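Local structure of OmpA family protein (Escherichia coli, 5M38) at residues K25-A30 and R69-D74; S45-N50 and Q86-S91; R92-N97 and R108-L113. The protein probably binds peptidoglycan through its OmpA-like domain, as the TagL component that helps fasten the type VI secretion system to the cell wall. All coordinates share one frame; numbering follows the deposited sequence.

Contact 1 (K25-A30 and R69-D74); sequences KWLVNA and RDWMRD
Leu27 lies over one face of the Trp71 indole and covers both of its rings. Its CB stands 3.5 Å from the centroid of the six-membered ring and only 5° off the ring normal, a CH-pi contact. On the same face CD1 sits above the five-membered ring, 4.0 Å from NE1 of Trp71. The far end of the indole continues along the helix to Val28, whose CB is 4.4 Å from Trp71 CH2. Beside the indole, the methyl end of Met72 fills the next position: CE comes 3.8 Å from Ala30 CB and 3.9 Å from Leu27 CD2. With CG of Trp71 opposite the backbone nitrogen (chi1 -168°), the side chain brings the indole to helix 24-36, where its face takes Leu27, while the bend of Met72 at chi2 brings its methyl group in alongside. The two short helical segments cross at -62° with their axes 10.8 Å apart, a separation spanned by these large side chains. Further out, Leu19 touches both Leu27 and Trp71, Leu31 packs on Trp71 and Met72, and Phe83 of strand 83-89 lies against Met72. Elsewhere on helix 54-74, Arg69, Asp70, Arg73 and Asp74 form a salt-bridge network; Arg73 grips the Asp74 carboxylate side-on, NE to OD1 and NH2 to OD2. That network takes no part in the crossing. No hydrogen bond or salt bridge joins the two segments, so the helices are held here by dispersion and the hydrophobic effect, with the indole face as the main surface and charge kept to another side of the helix.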
loop_
_atom_site.group_PDB
_atom_site.type_symbol
_atom_site.label_atom_id
_atom_site.label_comp_id
_atom_site.label_asym_id
_atom_site.label_seq_id
_atom_site.Cartn_x
_atom_site.Cartn_y
_atom_site.Cartn_z
ATOM N N LYS A 25 -2.708 3.347 -13.549
ATOM C CA LYS A 25 -4.155 3.602 -13.558
ATOM C C LYS A 25 -4.735 3.775 -12.137
ATOM O O LYS A 25 -5.504 4.705 -11.892
ATOM C CB LYS A 25 -4.854 2.445 -14.310
ATOM C CG LYS A 25 -6.302 2.680 -14.684
ATOM C CD LYS A 25 -6.832 1.472 -15.424
ATOM C CE LYS A 25 -8.309 1.571 -15.695
ATOM N NZ LYS A 25 -8.804 0.380 -16.438
ATOM N N TRP A 26 -4.352 2.886 -11.202
ATOM C CA TRP A 26 -4.820 2.905 -9.808
ATOM C C TRP A 26 -4.094 3.909 -8.959
ATOM O O TRP A 26 -4.690 4.485 -8.046
ATOM C CB TRP A 26 -4.765 1.502 -9.189
ATOM C CG TRP A 26 -5.598 0.539 -9.977
ATOM C CD1 TRP A 26 -6.962 0.480 -10.019
ATOM C CD2 TRP A 26 -5.127 -0.355 -10.980
ATOM N NE1 TRP A 26 -7.367 -0.436 -10.960
ATOM C CE2 TRP A 26 -6.259 -0.963 -11.569
ATOM C CE3 TRP A 26 -3.858 -0.700 -11.448
ATOM C CZ2 TRP A 26 -6.154 -1.920 -12.583
ATOM C CZ3 TRP A 26 -3.752 -1.657 -12.446
ATOM C CH2 TRP A 26 -4.891 -2.249 -13.011
ATOM N N LEU A 27 -2.819 4.145 -9.274
ATOM C CA LEU A 27 -2.013 5.121 -8.563
ATOM C C LEU A 27 -2.494 6.539 -8.831
ATOM O O LEU A 27 -2.544 7.344 -7.896
ATOM C CB LEU A 27 -0.530 4.942 -8.887
ATOM C CG LEU A 27 0.087 3.633 -8.381
ATOM C CD1 LEU A 27 1.309 3.289 -9.183
ATOM C CD2 LEU A 27 0.375 3.652 -6.859
ATOM N N VAL A 28 -2.927 6.816 -10.075
ATOM C CA VAL A 28 -3.395 8.139 -10.456
ATOM C C VAL A 28 -4.756 8.490 -9.755
ATOM O O VAL A 28 -4.870 9.602 -9.225
ATOM C CB VAL A 28 -3.366 8.380 -11.986
ATOM C CG1 VAL A 28 -4.366 7.541 -12.740
ATOM C CG2 VAL A 28 -3.530 9.853 -12.318
ATOM N N ASN A 29 -5.721 7.539 -9.646
ATOM C CA ASN A 29 -6.970 7.848 -8.929
ATOM C C ASN A 29 -6.739 8.065 -7.430
ATOM O O ASN A 29 -7.385 8.930 -6.827
ATOM C CB ASN A 29 -8.141 6.902 -9.197
ATOM C CG ASN A 29 -7.915 5.416 -9.307
ATOM O OD1 ASN A 29 -7.614 4.707 -8.325
ATOM N ND2 ASN A 29 -8.117 4.910 -10.519
ATOM N N ALA A 30 -5.768 7.325 -6.862
ATOM C CA ALA A 30 -5.331 7.460 -5.475
ATOM C C ALA A 30 -4.679 8.840 -5.247
ATOM O O ALA A 30 -4.921 9.447 -4.208
ATOM C CB ALA A 30 -4.348 6.360 -5.129
ATOM N N ARG A 69 4.744 5.268 -1.810
ATOM C CA ARG A 69 5.117 6.614 -1.356
ATOM C C ARG A 69 6.022 7.284 -2.383
ATOM O O ARG A 69 5.782 8.444 -2.716
ATOM C CB ARG A 69 5.822 6.593 0.013
ATOM C CG ARG A 69 6.542 7.921 0.303
ATOM C CD ARG A 69 7.353 7.992 1.561
ATOM N NE ARG A 69 8.324 6.903 1.720
ATOM C CZ ARG A 69 9.459 6.829 1.050
ATOM N NH1 ARG A 69 9.760 7.747 0.150
ATOM N NH2 ARG A 69 10.288 5.817 1.247
ATOM N N ASP A 70 7.075 6.559 -2.866
ATOM C CA ASP A 70 8.036 7.052 -3.857
ATOM C C ASP A 70 7.335 7.561 -5.101
ATOM O O ASP A 70 7.672 8.641 -5.578
ATOM C CB ASP A 70 9.057 5.971 -4.232
ATOM C CG ASP A 70 10.008 5.555 -3.129
ATOM O OD1 ASP A 70 10.046 6.233 -2.084
ATOM O OD2 ASP A 70 10.720 4.551 -3.309
ATOM N N TRP A 71 6.331 6.813 -5.601
ATOM C CA TRP A 71 5.534 7.181 -6.758
ATOM C C TRP A 71 4.760 8.446 -6.450
ATOM O O TRP A 71 4.776 9.364 -7.265
ATOM C CB TRP A 71 4.566 6.057 -7.147
ATOM C CG TRP A 71 3.935 6.256 -8.494
ATOM C CD1 TRP A 71 4.390 5.776 -9.684
ATOM C CD2 TRP A 71 2.764 7.038 -8.797
ATOM N NE1 TRP A 71 3.563 6.174 -10.706
ATOM C CE2 TRP A 71 2.550 6.944 -10.191
ATOM C CE3 TRP A 71 1.863 7.795 -8.025
ATOM C CZ2 TRP A 71 1.460 7.556 -10.828
ATOM C CZ3 TRP A 71 0.781 8.395 -8.660
ATOM C CH2 TRP A 71 0.591 8.279 -10.043
ATOM N N MET A 72 4.049 8.492 -5.295
ATOM C CA MET A 72 3.251 9.661 -4.915
ATOM C C MET A 72 4.126 10.907 -4.785
ATOM O O MET A 72 3.720 11.994 -5.175
ATOM C CB MET A 72 2.467 9.411 -3.608
ATOM C CG MET A 72 1.430 8.296 -3.685
ATOM S SD MET A 72 0.139 8.590 -4.923
ATOM C CE MET A 72 -0.547 6.936 -5.053
ATOM N N ARG A 73 5.321 10.735 -4.224
ATOM C CA ARG A 73 6.289 11.790 -3.974
ATOM C C ARG A 73 6.886 12.316 -5.291
ATOM O O ARG A 73 6.788 13.511 -5.570
ATOM C CB ARG A 73 7.377 11.281 -2.998
ATOM C CG ARG A 73 8.481 12.287 -2.660
ATOM C CD ARG A 73 9.735 11.611 -2.170
ATOM N NE ARG A 73 10.346 10.756 -3.195
ATOM C CZ ARG A 73 11.041 9.655 -2.932
ATOM N NH1 ARG A 73 11.260 9.282 -1.684
ATOM N NH2 ARG A 73 11.549 8.935 -3.924
ATOM N N ASP A 74 7.501 11.433 -6.085
ATOM C CA ASP A 74 8.151 11.809 -7.342
ATOM C C ASP A 74 7.197 12.105 -8.498
ATOM O O ASP A 74 7.333 13.146 -9.133
ATOM C CB ASP A 74 9.167 10.748 -7.756
ATOM C CG ASP A 74 10.254 10.470 -6.733
ATOM O OD1 ASP A 74 10.739 11.433 -6.103
ATOM O OD2 ASP A 74 10.652 9.294 -6.597
#

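Contact 2 (S45-N50 and Q86-S91); sequences SGHTDN and QGYGES
Strands 42-47 and 83-89 run parallel, their axes here 4.6 Å apart and 20° askew, with Gly46 bonded through both its N and its O: its N donates to Gln86 O (2.8 Å) and its O accepts from Tyr88 N (2.9 Å). Beyond them Thr48 N reaches Gly89 O at 2.8 Å, arriving from above the carbonyl plane although the N-H points almost straight at the oxygen. The same carbonyl takes a bond from a water that also meets His47 ND1, in the plane of the imidazole, at 2.7 Å, tying the ring to the neighbouring strand. His47 and Tyr88 extend in the same direction with planes only 11° apart, but the rings are slid past each other and hardly overlap, and Tyr88 CB lies 3.6 Å from His47 ND1. The CE2 edge of the phenol ring lies near Ser45 OG. The two strands and helix 54-74 between them form a beta-alpha-beta crossover, and Gly-His-Thr-Asp, where strand 42-47 passes into the following loop, is a sequence hallmark of OmpA-like domains, whose peptidoglycan site probably lies around this loop. Gly89 is the second residue of a type II' turn from Tyr88 to Ser91, where its positive phi suits a glycine, and its N-H donates to Ser61 OG of helix 54-74. Set between its backbone N and carbonyl carbon (chi1 71°), Thr48 OG1 is turned to donate to a lone pair of Asp49 O. Asp49 OD2 forms a salt bridge with Arg107, while Glu90 lays its CB 3.3 Å from Asp49 O and its OE1 3.4 Å from Asn50 CB.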
loop_
_atom_site.group_PDB
_atom_site.type_symbol
_atom_site.label_atom_id
_atom_site.label_comp_id
_atom_site.label_asym_id
_atom_site.label_seq_id
_atom_site.Cartn_x
_atom_site.Cartn_y
_atom_site.Cartn_z
ATOM N N SER A 45 0.374 2.297 4.412
ATOM C CA SER A 45 0.539 1.043 5.151
ATOM C C SER A 45 0.535 -0.144 4.215
ATOM O O SER A 45 -0.359 -0.277 3.392
ATOM C CB SER A 45 -0.587 0.873 6.164
ATOM O OG SER A 45 -0.655 1.992 7.027
ATOM N N GLY A 46 1.513 -1.016 4.371
ATOM C CA GLY A 46 1.635 -2.232 3.581
ATOM C C GLY A 46 1.198 -3.453 4.366
ATOM O O GLY A 46 1.497 -3.557 5.562
ATOM N N HIS A 47 0.458 -4.376 3.709
ATOM C CA HIS A 47 -0.041 -5.616 4.323
ATOM C C HIS A 47 0.033 -6.767 3.337
ATOM O O HIS A 47 -0.091 -6.564 2.130
ATOM C CB HIS A 47 -1.516 -5.483 4.764
ATOM C CG HIS A 47 -1.870 -4.235 5.510
ATOM N ND1 HIS A 47 -1.892 -4.209 6.886
ATOM C CD2 HIS A 47 -2.228 -3.021 5.041
ATOM C CE1 HIS A 47 -2.265 -2.987 7.216
ATOM N NE2 HIS A 47 -2.453 -2.226 6.134
ATOM N N THR A 48 0.186 -7.988 3.878
ATOM C CA THR A 48 0.227 -9.284 3.194
ATOM C C THR A 48 -0.810 -10.224 3.869
ATOM O O THR A 48 -1.489 -9.829 4.822
ATOM C CB THR A 48 1.648 -9.910 3.331
ATOM O OG1 THR A 48 1.852 -10.333 4.670
ATOM C CG2 THR A 48 2.786 -8.983 2.916
ATOM N N ASP A 49 -0.887 -11.479 3.404
ATOM C CA ASP A 49 -1.690 -12.548 4.010
ATOM C C ASP A 49 -0.716 -13.389 4.896
ATOM O O ASP A 49 0.402 -12.926 5.157
ATOM C CB ASP A 49 -2.368 -13.392 2.918
ATOM C CG ASP A 49 -1.485 -13.993 1.830
ATOM O OD1 ASP A 49 -0.245 -13.915 1.949
ATOM O OD2 ASP A 49 -2.037 -14.539 0.856
ATOM N N ASN A 50 -1.100 -14.606 5.327
ATOM C CA ASN A 50 -0.224 -15.428 6.177
ATOM C C ASN A 50 0.664 -16.417 5.401
ATOM O O ASN A 50 1.420 -17.172 6.014
ATOM C CB ASN A 50 -1.031 -16.151 7.262
ATOM C CG ASN A 50 -2.066 -17.107 6.742
ATOM O OD1 ASN A 50 -2.431 -17.101 5.557
ATOM N ND2 ASN A 50 -2.589 -17.939 7.624
ATOM N N GLN A 86 4.575 2.578 6.656
ATOM C CA GLN A 86 4.607 1.441 7.570
ATOM C C GLN A 86 4.310 0.102 6.899
ATOM O O GLN A 86 3.654 0.038 5.868
ATOM C CB GLN A 86 3.697 1.653 8.793
ATOM C CG GLN A 86 2.558 2.663 8.649
ATOM C CD GLN A 86 2.055 3.146 9.990
ATOM O OE1 GLN A 86 2.824 3.488 10.894
ATOM N NE2 GLN A 86 0.749 3.225 10.141
ATOM N N GLY A 87 4.866 -0.943 7.475
ATOM C CA GLY A 87 4.680 -2.316 7.034
ATOM C C GLY A 87 4.139 -3.116 8.189
ATOM O O GLY A 87 4.658 -3.014 9.298
ATOM N N TYR A 88 3.033 -3.828 7.966
ATOM C CA TYR A 88 2.352 -4.602 9.002
ATOM C C TYR A 88 2.441 -6.093 8.801
ATOM O O TYR A 88 2.169 -6.824 9.738
ATOM C CB TYR A 88 0.888 -4.162 9.117
ATOM C CG TYR A 88 0.739 -2.865 9.869
ATOM C CD1 TYR A 88 0.796 -2.831 11.258
ATOM C CD2 TYR A 88 0.583 -1.658 9.189
ATOM C CE1 TYR A 88 0.706 -1.636 11.956
ATOM C CE2 TYR A 88 0.505 -0.450 9.881
ATOM C CZ TYR A 88 0.555 -0.447 11.266
ATOM O OH TYR A 88 0.433 0.713 11.988
ATOM N N GLY A 89 2.814 -6.533 7.606
ATOM C CA GLY A 89 2.921 -7.944 7.269
ATOM C C GLY A 89 1.570 -8.612 7.298
ATOM O O GLY A 89 0.644 -8.179 6.609
ATOM N N GLU A 90 1.445 -9.657 8.122
ATOM C CA GLU A 90 0.216 -10.434 8.282
ATOM C C GLU A 90 -0.564 -10.045 9.537
ATOM O O GLU A 90 -1.569 -10.678 9.870
ATOM C CB GLU A 90 0.570 -11.922 8.326
ATOM C CG GLU A 90 1.403 -12.338 9.526
ATOM C CD GLU A 90 1.254 -13.802 9.873
ATOM O OE1 GLU A 90 1.480 -14.648 8.978
ATOM O OE2 GLU A 90 0.946 -14.106 11.049
ATOM N N SER A 91 -0.071 -9.014 10.245
ATOM C CA SER A 91 -0.521 -8.558 11.546
ATOM C C SER A 91 -1.900 -7.852 11.564
ATOM O O SER A 91 -2.564 -7.956 12.598
ATOM C CB SER A 91 0.564 -7.701 12.184
ATOM O OG SER A 91 0.133 -6.423 12.617
HETATM O O HOH W 1 -1.554 -6.736 7.814
#

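Contact 3 (R92-N97 and R108-L113); sequences RPVAPN and RVEISL
Arg108, first residue of the inner strand 108-112, reaches from the sheet to the Arg92-Val94 part of the loop before helix 100-106. Its NH2 donates to Arg92 O at 2.9 Å, nearly along the C=O axis and in the guanidinium plane; NH1 adds a weak bond of 3.3 Å to the same Arg92 O. Along another edge, NE and NH2 both grip Glu110 OE2, NE at 2.9 Å, meeting that oxygen from one face of the carboxylate. Val94 lies over a face of the guanidinium, with CG1 3.4 Å from Arg108 NH2 and CG2 above the centre of the group. The bend at chi2 (-88°) carries the arginine across the strand, and the extended Glu110 chain comes back to meet it. NH1 also bonds to Asn106 O, and the Asn106 side chain in turn holds Val94 N and Ala95 O of the loop. A leucine in place of Arg108 would probably leave Glu110 without its charged mate, Arg92 O without its side-chain donors and the loop held less firmly, by Asn106. The i, i+2 pairing of Arg108 and Glu110, both on one face, is typical of a beta strand, here an inner one of the mixed sheet of an OmpA-like domain.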
loop_
_atom_site.group_PDB
_atom_site.type_symbol
_atom_site.label_atom_id
_atom_site.label_comp_id
_atom_site.label_asym_id
_atom_site.label_seq_id
_atom_site.Cartn_x
_atom_site.Cartn_y
_atom_site.Cartn_z
ATOM N N ARG A 92 -2.341 -7.160 10.472
ATOM C CA ARG A 92 -3.638 -6.448 10.455
ATOM C C ARG A 92 -4.592 -6.920 9.340
ATOM O O ARG A 92 -4.889 -6.132 8.427
ATOM C CB ARG A 92 -3.470 -4.903 10.398
ATOM C CG ARG A 92 -2.574 -4.252 11.462
ATOM C CD ARG A 92 -3.208 -4.161 12.835
ATOM N NE ARG A 92 -2.337 -3.468 13.787
ATOM C CZ ARG A 92 -1.661 -4.052 14.775
ATOM N NH1 ARG A 92 -1.771 -5.368 14.971
ATOM N NH2 ARG A 92 -0.889 -3.341 15.579
ATOM N N PRO A 93 -5.140 -8.166 9.396
ATOM C CA PRO A 93 -6.036 -8.599 8.307
ATOM C C PRO A 93 -7.401 -7.915 8.265
ATOM O O PRO A 93 -7.912 -7.529 9.307
ATOM C CB PRO A 93 -6.170 -10.109 8.525
ATOM C CG PRO A 93 -5.860 -10.322 9.927
ATOM C CD PRO A 93 -4.919 -9.254 10.370
ATOM N N VAL A 94 -7.979 -7.772 7.051
ATOM C CA VAL A 94 -9.325 -7.236 6.865
ATOM C C VAL A 94 -10.325 -8.383 6.901
ATOM O O VAL A 94 -11.453 -8.216 7.360
ATOM C CB VAL A 94 -9.524 -6.334 5.622
ATOM C CG1 VAL A 94 -8.914 -4.961 5.843
ATOM C CG2 VAL A 94 -8.984 -6.967 4.351
ATOM N N ALA A 95 -9.899 -9.553 6.427
ATOM C CA ALA A 95 -10.695 -10.781 6.376
ATOM C C ALA A 95 -9.867 -11.947 6.961
ATOM O O ALA A 95 -8.638 -11.825 7.035
ATOM C CB ALA A 95 -11.074 -11.077 4.930
ATOM N N PRO A 96 -10.486 -13.088 7.380
ATOM C CA PRO A 96 -9.670 -14.200 7.903
ATOM C C PRO A 96 -8.905 -14.910 6.788
ATOM O O PRO A 96 -9.415 -15.048 5.673
ATOM C CB PRO A 96 -10.696 -15.126 8.583
ATOM C CG PRO A 96 -12.002 -14.363 8.584
ATOM C CD PRO A 96 -11.923 -13.429 7.415
ATOM N N ASN A 97 -7.684 -15.366 7.109
ATOM C CA ASN A 97 -6.740 -16.050 6.216
ATOM C C ASN A 97 -7.029 -17.541 5.983
ATOM O O ASN A 97 -6.261 -18.209 5.285
ATOM C CB ASN A 97 -5.308 -15.855 6.731
ATOM C CG ASN A 97 -4.715 -14.484 6.490
ATOM O OD1 ASN A 97 -4.182 -13.841 7.394
ATOM N ND2 ASN A 97 -4.728 -14.032 5.262
ATOM N N ARG A 108 -2.757 -6.095 0.368
ATOM C CA ARG A 108 -3.042 -4.737 -0.073
ATOM C C ARG A 108 -2.088 -3.688 0.482
ATOM O O ARG A 108 -1.432 -3.916 1.503
ATOM C CB ARG A 108 -4.517 -4.353 0.226
ATOM C CG ARG A 108 -4.805 -3.813 1.646
ATOM C CD ARG A 108 -5.123 -4.903 2.634
ATOM N NE ARG A 108 -5.478 -4.363 3.944
ATOM C CZ ARG A 108 -5.233 -4.984 5.088
ATOM N NH1 ARG A 108 -4.619 -6.160 5.096
ATOM N NH2 ARG A 108 -5.575 -4.421 6.237
ATOM N N VAL A 109 -2.051 -2.519 -0.181
ATOM C CA VAL A 109 -1.345 -1.320 0.288
ATOM C C VAL A 109 -2.457 -0.273 0.554
ATOM O O VAL A 109 -3.247 0.033 -0.339
ATOM C CB VAL A 109 -0.242 -0.790 -0.678
ATOM C CG1 VAL A 109 0.258 0.584 -0.245
ATOM C CG2 VAL A 109 0.913 -1.767 -0.807
ATOM N N GLU A 110 -2.547 0.223 1.783
ATOM C CA GLU A 110 -3.566 1.203 2.160
ATOM C C GLU A 110 -3.003 2.605 2.245
ATOM O O GLU A 110 -1.869 2.784 2.677
ATOM C CB GLU A 110 -4.209 0.832 3.497
ATOM C CG GLU A 110 -4.951 -0.492 3.510
ATOM C CD GLU A 110 -5.690 -0.800 4.797
ATOM O OE1 GLU A 110 -5.468 -0.104 5.818
ATOM O OE2 GLU A 110 -6.477 -1.773 4.787
ATOM N N ILE A 111 -3.803 3.607 1.843
ATOM C CA ILE A 111 -3.447 5.029 1.929
ATOM C C ILE A 111 -4.502 5.711 2.763
ATOM O O ILE A 111 -5.654 5.753 2.362
ATOM C CB ILE A 111 -3.222 5.725 0.574
ATOM C CG1 ILE A 111 -2.173 4.972 -0.291
ATOM C CG2 ILE A 111 -2.820 7.174 0.817
ATOM C CD1 ILE A 111 -2.094 5.346 -1.749
ATOM N N SER A 112 -4.120 6.140 3.964
ATOM C CA SER A 112 -5.001 6.786 4.929
ATOM C C SER A 112 -4.865 8.305 4.889
ATOM O O SER A 112 -3.762 8.826 4.978
ATOM C CB SER A 112 -4.724 6.268 6.331
ATOM O OG SER A 112 -5.556 6.916 7.277
ATOM N N LEU A 113 -6.007 8.998 4.751
ATOM C CA LEU A 113 -6.149 10.459 4.705
ATOM C C LEU A 113 -7.206 10.920 5.725
ATOM O O LEU A 113 -8.049 10.112 6.123
ATOM C CB LEU A 113 -6.551 10.908 3.292
ATOM C CG LEU A 113 -5.752 10.326 2.123
ATOM C CD1 LEU A 113 -6.591 10.256 0.863
ATOM C CD2 LEU A 113 -4.430 11.056 1.929
#

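Contacts 2 and 3 are neighbours in the sheet, their centres about 8 Å apart: strand 108-112 runs antiparallel to strand 42-47, with probable hydrogen bonds from Glu110 N to Ser45 O (2.8 Å) and from His47 N to Arg108 O (2.9 Å). Asn97 CB also packs against Asn50 OD1 (3.3 Å), bringing the two loops together near the probable peptidoglycan site. Contact 1 lies across the chain's centre, about 19 Å from contact 2 and 18 Å from contact 3, centre to centre. It nevertheless touches contact 3 through the core, where Met72 CE meets Ile111 CD1 at 4.0 Å. Helix 54-74 links contacts 1 and 2 along the chain.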